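Long-range contact in COBE (Pseudomonas aeruginosa, PDB 2W6K), which takes part in cobalamin (vitamin B12) biosynthesis, though its precise role in the pathway is unknown: residues Ser41-Gly53 and Leu63-Pro76. Numbering follows the deposited sequence.
Sequences SLAELDALASIDG and LATLLERPVHFLAP
Leu48 and Val71 pair in the parallel ladder of a beta-alpha-beta unit, in which strand 47-51 leads through helix 58-67 to strand 71-74, an outermost strand of the mixed sheet. Five backbone hydrogen bonds, from Leu48 N to Pro70 O through Asp52 N to Leu74 O, join the strands. The buried part lies under the crossover helix. With CG anti to its carbonyl carbon (chi1 -54°), Leu48 sends CD1 to Leu63 CD2 at 3.9 Å and CD2 to Leu67 CD1 at 4.0 Å, crossing both leucines at about a right angle; Leu45, also buried, lies against Leu67 and strand 12-18. On the same sheet face, Ser50 CB meets Phe73 CD1 at 4.0 Å, while Ser50 OG hydrogen-bonds to Ile16 O of the neighbouring strand 12-18. The C-terminal end is more open to solvent: Asp52 lies across Phe73 CB, and Ile51 CD1 touches Pro76 CG at 3.8 Å. At the other end, past the Schellman motif closing helix 58-67, the bent chain of Arg69 ties that turn to segment 42-45. Its NE and NH2 hold Leu67 O side-on, in the guanidinium plane, and NH1 donates fairly straight hydrogen bonds to Leu42 O at 2.8 Å and Leu45 O at 2.7 Å.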
loop_
_atom_site.group_PDB
_atom_site.type_symbol
_atom_site.label_atom_id
_atom_site.label_comp_id
_atom_site.label_asym_id
_atom_site.label_seq_id
_atom_site.Cartn_x
_atom_site.Cartn_y
_atom_site.Cartn_z
ATOM N N SER A 41 -7.181 -11.776 -4.468
ATOM C CA SER A 41 -8.475 -11.217 -4.884
ATOM C C SER A 41 -8.647 -9.888 -4.172
ATOM O O SER A 41 -8.160 -9.709 -3.047
ATOM C CB SER A 41 -9.584 -12.180 -4.458
ATOM O OG SER A 41 -10.878 -11.614 -4.529
ATOM N N LEU A 42 -9.387 -8.971 -4.784
ATOM C CA LEU A 42 -9.763 -7.734 -4.090
ATOM C C LEU A 42 -10.453 -8.020 -2.772
ATOM O O LEU A 42 -10.366 -7.225 -1.846
ATOM C CB LEU A 42 -10.731 -6.909 -4.934
ATOM C CG LEU A 42 -10.221 -6.013 -6.042
ATOM C CD1 LEU A 42 -11.458 -5.639 -6.877
ATOM C CD2 LEU A 42 -9.511 -4.764 -5.524
ATOM N N ALA A 43 -11.180 -9.141 -2.691
ATOM C CA ALA A 43 -11.814 -9.558 -1.421
ATOM C C ALA A 43 -10.833 -9.737 -0.246
ATOM O O ALA A 43 -11.200 -9.604 0.922
ATOM C CB ALA A 43 -12.609 -10.844 -1.644
ATOM N N GLU A 44 -9.572 -10.015 -0.580
ATOM C CA GLU A 44 -8.543 -10.285 0.402
ATOM C C GLU A 44 -7.873 -9.041 0.975
ATOM O O GLU A 44 -7.211 -9.111 2.006
ATOM C CB GLU A 44 -7.465 -11.172 -0.212
ATOM C CG GLU A 44 -7.972 -12.542 -0.565
ATOM C CD GLU A 44 -6.851 -13.383 -1.070
ATOM O OE1 GLU A 44 -6.747 -13.554 -2.301
ATOM O OE2 GLU A 44 -6.069 -13.824 -0.217
ATOM N N LEU A 45 -7.996 -7.915 0.281
ATOM C CA LEU A 45 -7.403 -6.675 0.787
ATOM C C LEU A 45 -7.986 -6.269 2.117
ATOM O O LEU A 45 -9.204 -6.252 2.267
ATOM C CB LEU A 45 -7.726 -5.524 -0.162
ATOM C CG LEU A 45 -6.826 -5.118 -1.294
ATOM C CD1 LEU A 45 -7.284 -3.727 -1.716
ATOM C CD2 LEU A 45 -5.352 -5.113 -0.872
ATOM N N ASP A 46 -7.130 -5.864 3.044
ATOM C CA ASP A 46 -7.551 -5.305 4.321
ATOM C C ASP A 46 -7.649 -3.777 4.343
ATOM O O ASP A 46 -8.526 -3.227 5.007
ATOM C CB ASP A 46 -6.646 -5.790 5.423
ATOM C CG ASP A 46 -6.764 -7.283 5.626
ATOM O OD1 ASP A 46 -7.790 -7.722 6.195
ATOM O OD2 ASP A 46 -5.856 -8.011 5.202
ATOM N N ALA A 47 -6.747 -3.084 3.648
ATOM C CA ALA A 47 -6.741 -1.615 3.713
ATOM C C ALA A 47 -5.929 -1.047 2.572
ATOM O O ALA A 47 -5.123 -1.763 1.974
ATOM C CB ALA A 47 -6.128 -1.166 5.007
ATOM N N LEU A 48 -6.104 0.252 2.330
ATOM C CA LEU A 48 -5.280 0.947 1.355
ATOM C C LEU A 48 -4.397 1.916 2.142
ATOM O O LEU A 48 -4.769 2.347 3.245
ATOM C CB LEU A 48 -6.125 1.774 0.395
ATOM C CG LEU A 48 -7.269 1.080 -0.358
ATOM C CD1 LEU A 48 -8.031 2.139 -1.037
ATOM C CD2 LEU A 48 -6.664 0.079 -1.362
ATOM N N ALA A 49 -3.223 2.233 1.601
ATOM C CA ALA A 49 -2.311 3.161 2.286
ATOM C C ALA A 49 -1.734 4.140 1.297
ATOM O O ALA A 49 -1.470 3.774 0.169
ATOM C CB ALA A 49 -1.168 2.410 2.966
ATOM N N SER A 50 -1.534 5.383 1.740
ATOM C CA SER A 50 -0.824 6.358 0.915
ATOM C C SER A 50 -0.158 7.376 1.813
ATOM O O SER A 50 -0.081 7.206 3.009
ATOM C CB SER A 50 -1.762 7.039 -0.114
ATOM O OG SER A 50 -1.017 7.752 -1.093
ATOM N N ILE A 51 0.409 8.388 1.192
ATOM C CA ILE A 51 1.088 9.434 1.962
ATOM C C ILE A 51 0.142 10.577 2.314
ATOM O O ILE A 51 -0.739 10.948 1.540
ATOM C CB ILE A 51 2.335 9.942 1.204
ATOM C CG1 ILE A 51 3.228 10.776 2.135
ATOM C CG2 ILE A 51 1.957 10.708 -0.019
ATOM C CD1 ILE A 51 4.660 10.965 1.554
ATOM N N ASP A 52 0.346 11.151 3.498
ATOM C CA ASP A 52 -0.453 12.254 3.930
ATOM C C ASP A 52 0.221 13.491 3.408
ATOM O O ASP A 52 1.443 13.506 3.182
ATOM C CB ASP A 52 -0.567 12.316 5.463
ATOM C CG ASP A 52 -1.828 13.020 5.909
ATOM O OD1 ASP A 52 -2.624 13.466 5.041
ATOM O OD2 ASP A 52 -2.040 13.122 7.119
ATOM N N GLY A 53 -0.571 14.531 3.196
ATOM C CA GLY A 53 0.014 15.805 2.770
ATOM C C GLY A 53 -1.107 16.760 2.516
ATOM O O GLY A 53 -2.228 16.544 2.979
ATOM N N LEU A 63 -12.354 5.264 -3.784
ATOM C CA LEU A 63 -11.932 3.845 -3.870
ATOM C C LEU A 63 -12.158 3.138 -2.548
ATOM O O LEU A 63 -12.655 2.001 -2.513
ATOM C CB LEU A 63 -10.450 3.721 -4.282
ATOM C CG LEU A 63 -9.978 2.277 -4.483
ATOM C CD1 LEU A 63 -10.839 1.537 -5.519
ATOM C CD2 LEU A 63 -8.530 2.312 -4.933
ATOM N N ALA A 64 -11.826 3.811 -1.446
ATOM C CA ALA A 64 -12.028 3.194 -0.128
ATOM C C ALA A 64 -13.529 2.904 0.061
ATOM O O ALA A 64 -13.901 1.857 0.539
ATOM C CB ALA A 64 -11.512 4.077 0.983
ATOM N N THR A 65 -14.376 3.825 -0.368
ATOM C CA THR A 65 -15.811 3.658 -0.192
ATOM C C THR A 65 -16.324 2.496 -1.026
ATOM O O THR A 65 -17.108 1.668 -0.524
ATOM C CB THR A 65 -16.552 4.959 -0.510
ATOM O OG1 THR A 65 -16.316 5.873 0.570
ATOM C CG2 THR A 65 -18.079 4.713 -0.623
ATOM N N LEU A 66 -15.865 2.412 -2.269
ATOM C CA LEU A 66 -16.207 1.273 -3.147
ATOM C C LEU A 66 -15.854 -0.059 -2.498
ATOM O O LEU A 66 -16.639 -1.004 -2.529
ATOM C CB LEU A 66 -15.429 1.379 -4.458
ATOM C CG LEU A 66 -15.956 2.494 -5.370
ATOM C CD1 LEU A 66 -14.991 2.712 -6.521
ATOM C CD2 LEU A 66 -17.368 2.143 -5.878
ATOM N N LEU A 67 -14.650 -0.131 -1.941
ATOM C CA LEU A 67 -14.152 -1.352 -1.322
ATOM C C LEU A 67 -14.751 -1.631 0.037
ATOM O O LEU A 67 -14.559 -2.729 0.586
ATOM C CB LEU A 67 -12.623 -1.274 -1.164
ATOM C CG LEU A 67 -11.831 -1.272 -2.472
ATOM C CD1 LEU A 67 -10.384 -0.907 -2.259
ATOM C CD2 LEU A 67 -11.937 -2.665 -3.075
ATOM N N GLU A 68 -15.439 -0.639 0.608
ATOM C CA GLU A 68 -15.878 -0.708 2.019
ATOM C C GLU A 68 -14.732 -1.073 2.981
ATOM O O GLU A 68 -14.910 -1.862 3.931
ATOM C CB GLU A 68 -17.073 -1.667 2.179
ATOM C CG GLU A 68 -18.138 -1.442 1.127
ATOM C CD GLU A 68 -19.443 -2.166 1.408
ATOM O OE1 GLU A 68 -19.438 -3.398 1.666
ATOM O OE2 GLU A 68 -20.486 -1.487 1.353
ATOM N N ARG A 69 -13.567 -0.464 2.735
ATOM C CA ARG A 69 -12.319 -0.779 3.402
ATOM C C ARG A 69 -11.604 0.562 3.617
ATOM O O ARG A 69 -11.761 1.494 2.807
ATOM C CB ARG A 69 -11.458 -1.639 2.470
ATOM C CG ARG A 69 -10.899 -2.959 3.028
ATOM C CD ARG A 69 -11.760 -4.233 2.766
ATOM N NE ARG A 69 -12.495 -4.299 1.488
ATOM C CZ ARG A 69 -12.260 -5.161 0.501
ATOM N NH1 ARG A 69 -11.260 -6.058 0.573
ATOM N NH2 ARG A 69 -13.015 -5.101 -0.585
ATOM N N PRO A 70 -10.821 0.672 4.684
ATOM C CA PRO A 70 -10.239 1.951 4.971
ATOM C C PRO A 70 -9.035 2.330 4.116
ATOM O O PRO A 70 -8.315 1.447 3.642
ATOM C CB PRO A 70 -9.750 1.782 6.419
ATOM C CG PRO A 70 -9.430 0.400 6.525
ATOM C CD PRO A 70 -10.484 -0.306 5.732
ATOM N N VAL A 71 -8.824 3.646 3.980
ATOM C CA VAL A 71 -7.575 4.211 3.449
ATOM C C VAL A 71 -6.922 5.061 4.537
ATOM O O VAL A 71 -7.598 5.879 5.199
ATOM C CB VAL A 71 -7.768 5.013 2.115
ATOM C CG1 VAL A 71 -8.777 6.162 2.300
ATOM C CG2 VAL A 71 -6.423 5.542 1.582
ATOM N N HIS A 72 -5.633 4.796 4.746
ATOM C CA HIS A 72 -4.816 5.445 5.762
ATOM C C HIS A 72 -3.793 6.276 5.059
ATOM O O HIS A 72 -3.153 5.805 4.116
ATOM C CB HIS A 72 -4.102 4.400 6.615
ATOM C CG HIS A 72 -5.027 3.531 7.403
ATOM N ND1 HIS A 72 -5.301 3.748 8.739
ATOM C CD2 HIS A 72 -5.745 2.444 7.043
ATOM C CE1 HIS A 72 -6.139 2.818 9.168
ATOM N NE2 HIS A 72 -6.423 2.015 8.158
ATOM N N PHE A 73 -3.625 7.504 5.530
ATOM C CA PHE A 73 -2.612 8.401 5.005
ATOM C C PHE A 73 -1.538 8.583 6.052
ATOM O O PHE A 73 -1.821 9.034 7.187
ATOM C CB PHE A 73 -3.258 9.718 4.612
ATOM C CG PHE A 73 -4.281 9.574 3.522
ATOM C CD1 PHE A 73 -3.896 9.572 2.181
ATOM C CD2 PHE A 73 -5.630 9.423 3.848
ATOM C CE1 PHE A 73 -4.837 9.430 1.172
ATOM C CE2 PHE A 73 -6.589 9.282 2.844
ATOM C CZ PHE A 73 -6.200 9.284 1.509
ATOM N N LEU A 74 -0.325 8.179 5.698
ATOM C CA LEU A 74 0.778 8.102 6.649
ATOM C C LEU A 74 1.734 9.293 6.517
ATOM O O LEU A 74 1.971 9.814 5.427
ATOM C CB LEU A 74 1.536 6.769 6.507
ATOM C CG LEU A 74 0.706 5.553 6.962
ATOM C CD1 LEU A 74 0.085 4.873 5.795
ATOM C CD2 LEU A 74 1.541 4.577 7.766
ATOM N N ALA A 75 2.320 9.684 7.644
ATOM C CA ALA A 75 3.259 10.810 7.619
ATOM C C ALA A 75 4.453 10.506 6.722
ATOM O O ALA A 75 4.975 9.387 6.750
ATOM C CB ALA A 75 3.764 11.084 9.065
ATOM N N PRO A 76 4.921 11.511 5.959
ATOM C CA PRO A 76 6.140 11.348 5.176
ATOM C C PRO A 76 7.288 10.807 6.046
ATOM O O PRO A 76 8.026 9.905 5.618
ATOM C CB PRO A 76 6.405 12.780 4.665
ATOM C CG PRO A 76 5.025 13.369 4.523
ATOM C CD PRO A 76 4.293 12.832 5.740
#